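Long-range contact in hemoglobin chain d1 (Lumbricus terrestris, PDB 1X9F), which belongs to the heme-containing globin family and probably carries oxygen as one subunit of a multi-subunit hemoglobin: residues Arg33-Asp38 against Phe104-Lys109. Residues are numbered along the deposited sequence; the frame is centred on the assembly and turned at random.
Sequences RDIIDD and FDIFLK. With HEM (protoporphyrin IX containing Fe), chain T.
I35 reaches across to F107 at the crossing of two helices of the globin fold, helix 21-38 and helix 101-119, whose short segments pass 9.7 Å apart at 130°. The outer methyl of I35, CD1, rests 3.7 Å from F107 CD1, oblique to the ring and also close to the backbone at F107 CA. A branched aliphatic suits this place because its other arm, CG2, works separately, lying 4.4 Å from CG2 of I106; all three side chains are buried. At the margin, opposite charges pair: the lysine chain of K109, bent at chi2 and chi3, brings NZ to within 2.8 Å of D38 OD1, a salt-bridging hydrogen bond that arrives on the syn side, 34° out of the carboxylate plane. F107 links this crossing to the heme, touching both I35 and the porphyrin. Its CG stands anti to the backbone N (chi1 178°), which extends the ring toward the porphyrin while CD1 stays against I35; vinyl carbon CAB lies 3.7 Å above one face, offset toward the rim. The flat, apolar ring lies against the vinyl group, and F107 CB touches the pyrrole methyl CMC, without offering a polar atom. With an alanine here, CD1 of I35 and the heme vinyl would probably lose their shared neighbour, leaving a gap at the heme edge. Farther out, I106 also touches H39, H110 meets both I35 and D38, and I136 and I139 of helix 125-139 pack against F104. One turn before F107, that ring receives the same methyl, CMC, over a face, and its CE2 lies 3.6 Å from the heme meso carbon CHC.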
loop_
_atom_site.group_PDB
_atom_site.type_symbol
_atom_site.label_atom_id
_atom_site.label_comp_id
_atom_site.label_asym_id
_atom_site.label_seq_id
_atom_site.Cartn_x
_atom_site.Cartn_y
_atom_site.Cartn_z
ATOM N N ARG D 33 -2.936 -20.257 5.685
ATOM C CA ARG D 33 -1.817 -20.523 4.807
ATOM C C ARG D 33 -0.516 -20.547 5.593
ATOM O O ARG D 33 0.313 -21.434 5.392
ATOM C CB ARG D 33 -1.725 -19.507 3.686
ATOM C CG ARG D 33 -0.765 -19.973 2.623
ATOM C CD ARG D 33 -0.615 -19.030 1.485
ATOM N NE ARG D 33 -0.036 -17.764 1.917
ATOM C CZ ARG D 33 0.248 -16.766 1.095
ATOM N NH1 ARG D 33 0.009 -16.878 -0.207
ATOM N NH2 ARG D 33 0.776 -15.646 1.572
ATOM N N ASP D 34 -0.354 -19.574 6.490
ATOM C CA ASP D 34 0.796 -19.508 7.389
ATOM C C ASP D 34 0.912 -20.772 8.228
ATOM O O ASP D 34 1.973 -21.397 8.274
ATOM C CB ASP D 34 0.684 -18.292 8.313
ATOM C CG ASP D 34 1.151 -16.997 7.660
ATOM O OD1 ASP D 34 1.384 -16.967 6.429
ATOM O OD2 ASP D 34 1.308 -15.943 8.314
ATOM N N ILE D 35 -0.190 -21.134 8.883
ATOM C CA ILE D 35 -0.267 -22.317 9.735
ATOM C C ILE D 35 0.120 -23.581 8.968
ATOM O O ILE D 35 1.061 -24.283 9.352
ATOM C CB ILE D 35 -1.686 -22.439 10.344
ATOM C CG1 ILE D 35 -1.903 -21.355 11.404
ATOM C CG2 ILE D 35 -1.914 -23.827 10.937
ATOM C CD1 ILE D 35 -3.307 -21.312 11.994
ATOM N N ILE D 36 -0.593 -23.853 7.878
ATOM C CA ILE D 36 -0.362 -25.064 7.085
ATOM C C ILE D 36 1.001 -25.077 6.381
ATOM O O ILE D 36 1.544 -26.147 6.087
ATOM C CB ILE D 36 -1.521 -25.272 6.082
ATOM C CG1 ILE D 36 -2.817 -25.598 6.835
ATOM C CG2 ILE D 36 -1.185 -26.361 5.058
ATOM C CD1 ILE D 36 -4.086 -25.316 6.048
ATOM N N ASP D 37 1.548 -23.893 6.112
ATOM C CA ASP D 37 2.896 -23.775 5.570
ATOM C C ASP D 37 3.890 -24.284 6.598
ATOM O O ASP D 37 4.807 -25.041 6.277
ATOM C CB ASP D 37 3.213 -22.318 5.265
ATOM C CG ASP D 37 3.690 -22.120 3.854
ATOM O OD1 ASP D 37 4.921 -22.098 3.638
ATOM O OD2 ASP D 37 2.908 -21.988 2.889
ATOM N N ASP D 38 3.685 -23.859 7.841
ATOM C CA ASP D 38 4.590 -24.185 8.927
ATOM C C ASP D 38 4.374 -25.621 9.386
ATOM O O ASP D 38 5.325 -26.289 9.789
ATOM C CB ASP D 38 4.394 -23.206 10.090
ATOM C CG ASP D 38 5.401 -23.417 11.218
ATOM O OD1 ASP D 38 5.056 -23.128 12.385
ATOM O OD2 ASP D 38 6.556 -23.862 11.039
ATOM N N PHE D 104 -3.303 -26.203 18.463
ATOM C CA PHE D 104 -3.885 -24.959 18.956
ATOM C C PHE D 104 -2.803 -23.968 19.346
ATOM O O PHE D 104 -2.960 -22.758 19.141
ATOM C CB PHE D 104 -4.849 -25.239 20.110
ATOM C CG PHE D 104 -6.010 -26.084 19.700
ATOM C CD1 PHE D 104 -5.875 -27.464 19.616
ATOM C CD2 PHE D 104 -7.220 -25.503 19.344
ATOM C CE1 PHE D 104 -6.936 -28.255 19.207
ATOM C CE2 PHE D 104 -8.290 -26.289 18.935
ATOM C CZ PHE D 104 -8.147 -27.667 18.868
ATOM N N ASP D 105 -1.702 -24.475 19.894
ATOM C CA ASP D 105 -0.562 -23.618 20.196
ATOM C C ASP D 105 0.008 -22.993 18.933
ATOM O O ASP D 105 0.332 -21.804 18.922
ATOM C CB ASP D 105 0.524 -24.389 20.945
ATOM C CG ASP D 105 0.076 -24.822 22.318
ATOM O OD1 ASP D 105 0.843 -25.536 22.998
ATOM O OD2 ASP D 105 -1.029 -24.500 22.810
ATOM N N ILE D 106 0.130 -23.793 17.877
ATOM C CA ILE D 106 0.596 -23.284 16.590
ATOM C C ILE D 106 -0.414 -22.273 16.056
ATOM O O ILE D 106 -0.033 -21.238 15.499
ATOM C CB ILE D 106 0.819 -24.435 15.578
ATOM C CG1 ILE D 106 1.977 -25.334 16.026
ATOM C CG2 ILE D 106 1.087 -23.883 14.161
ATOM C CD1 ILE D 106 1.801 -26.805 15.665
ATOM N N PHE D 107 -1.696 -22.572 16.238
ATOM C CA PHE D 107 -2.738 -21.655 15.817
ATOM C C PHE D 107 -2.550 -20.284 16.461
ATOM O O PHE D 107 -2.520 -19.263 15.764
ATOM C CB PHE D 107 -4.116 -22.206 16.165
ATOM C CG PHE D 107 -5.239 -21.282 15.807
ATOM C CD1 PHE D 107 -5.936 -21.448 14.617
ATOM C CD2 PHE D 107 -5.607 -20.245 16.661
ATOM C CE1 PHE D 107 -6.984 -20.597 14.279
ATOM C CE2 PHE D 107 -6.646 -19.383 16.329
ATOM C CZ PHE D 107 -7.340 -19.564 15.138
ATOM N N LEU D 108 -2.433 -20.277 17.786
ATOM C CA LEU D 108 -2.230 -19.058 18.542
ATOM C C LEU D 108 -0.986 -18.319 18.074
ATOM O O LEU D 108 -1.019 -17.098 17.916
ATOM C CB LEU D 108 -2.119 -19.380 20.034
ATOM C CG LEU D 108 -1.892 -18.213 21.005
ATOM C CD1 LEU D 108 -2.980 -17.152 20.885
ATOM C CD2 LEU D 108 -1.808 -18.738 22.430
ATOM N N LYS D 109 0.103 -19.058 17.851
ATOM C CA LYS D 109 1.362 -18.463 17.384
ATOM C C LYS D 109 1.138 -17.660 16.107
ATOM O O LYS D 109 1.628 -16.536 15.972
ATOM C CB LYS D 109 2.438 -19.536 17.139
ATOM C CG LYS D 109 3.854 -18.972 16.947
ATOM C CD LYS D 109 4.513 -19.463 15.650
ATOM C CE LYS D 109 5.003 -20.907 15.740
ATOM N NZ LYS D 109 5.614 -21.371 14.458
HETATM C CHA HEM T . -14.119 -26.977 12.944
HETATM C CHB HEM T . -13.406 -23.120 15.829
HETATM C CHC HEM T . -8.626 -24.139 16.095
HETATM C CHD HEM T . -9.447 -28.231 13.491
HETATM C C1A HEM T . -14.322 -25.728 13.670
HETATM C C2A HEM T . -15.579 -25.153 13.673
HETATM C C3A HEM T . -15.438 -23.974 14.524
HETATM C C4A HEM T . -14.016 -24.079 14.911
HETATM C CMA HEM T . -16.479 -22.945 14.896
HETATM C CAA HEM T . -16.788 -25.619 12.912
HETATM C CBA HEM T . -17.802 -26.369 13.748
HETATM C CGA HEM T . -18.953 -26.612 12.794
HETATM O O1A HEM T . -19.665 -25.650 12.421
HETATM O O2A HEM T . -19.142 -27.782 12.402
HETATM C C1B HEM T . -11.991 -23.075 16.182
HETATM C C2B HEM T . -11.484 -22.031 16.937
HETATM C C3B HEM T . -10.168 -22.360 16.958
HETATM C C4B HEM T . -9.942 -23.525 16.280
HETATM C CMB HEM T . -12.183 -20.842 17.571
HETATM C CAB HEM T . -9.309 -21.612 17.632
HETATM C CBB HEM T . -8.558 -20.889 18.498
HETATM C C1C HEM T . -8.418 -25.384 15.340
HETATM C C2C HEM T . -7.150 -25.915 15.193
HETATM C C3C HEM T . -7.384 -27.055 14.479
HETATM C C4C HEM T . -8.746 -27.130 14.195
HETATM C CMC HEM T . -5.824 -25.403 15.718
HETATM C CAC HEM T . -6.231 -27.915 14.076
HETATM C CBC HEM T . -6.404 -29.237 13.610
HETATM C C1D HEM T . -10.878 -28.292 13.121
HETATM C C2D HEM T . -11.413 -29.312 12.327
HETATM C C3D HEM T . -12.737 -28.981 12.146
HETATM C C4D HEM T . -12.868 -27.730 12.908
HETATM C CMD HEM T . -10.693 -30.519 11.780
HETATM C CAD HEM T . -13.826 -29.717 11.407
HETATM C CBD HEM T . -13.859 -29.349 9.928
HETATM C CGD HEM T . -15.020 -30.121 9.345
HETATM O O1D HEM T . -16.181 -29.813 9.694
HETATM O O2D HEM T . -14.769 -31.045 8.546
HETATM N NA HEM T . -13.352 -25.153 14.419
HETATM N NB HEM T . -11.090 -24.000 15.747
HETATM N NC HEM T . -9.424 -26.108 14.770
HETATM N ND HEM T . -11.727 -27.303 13.479
HETATM FE FE HEM T . -11.397 -25.663 14.627
#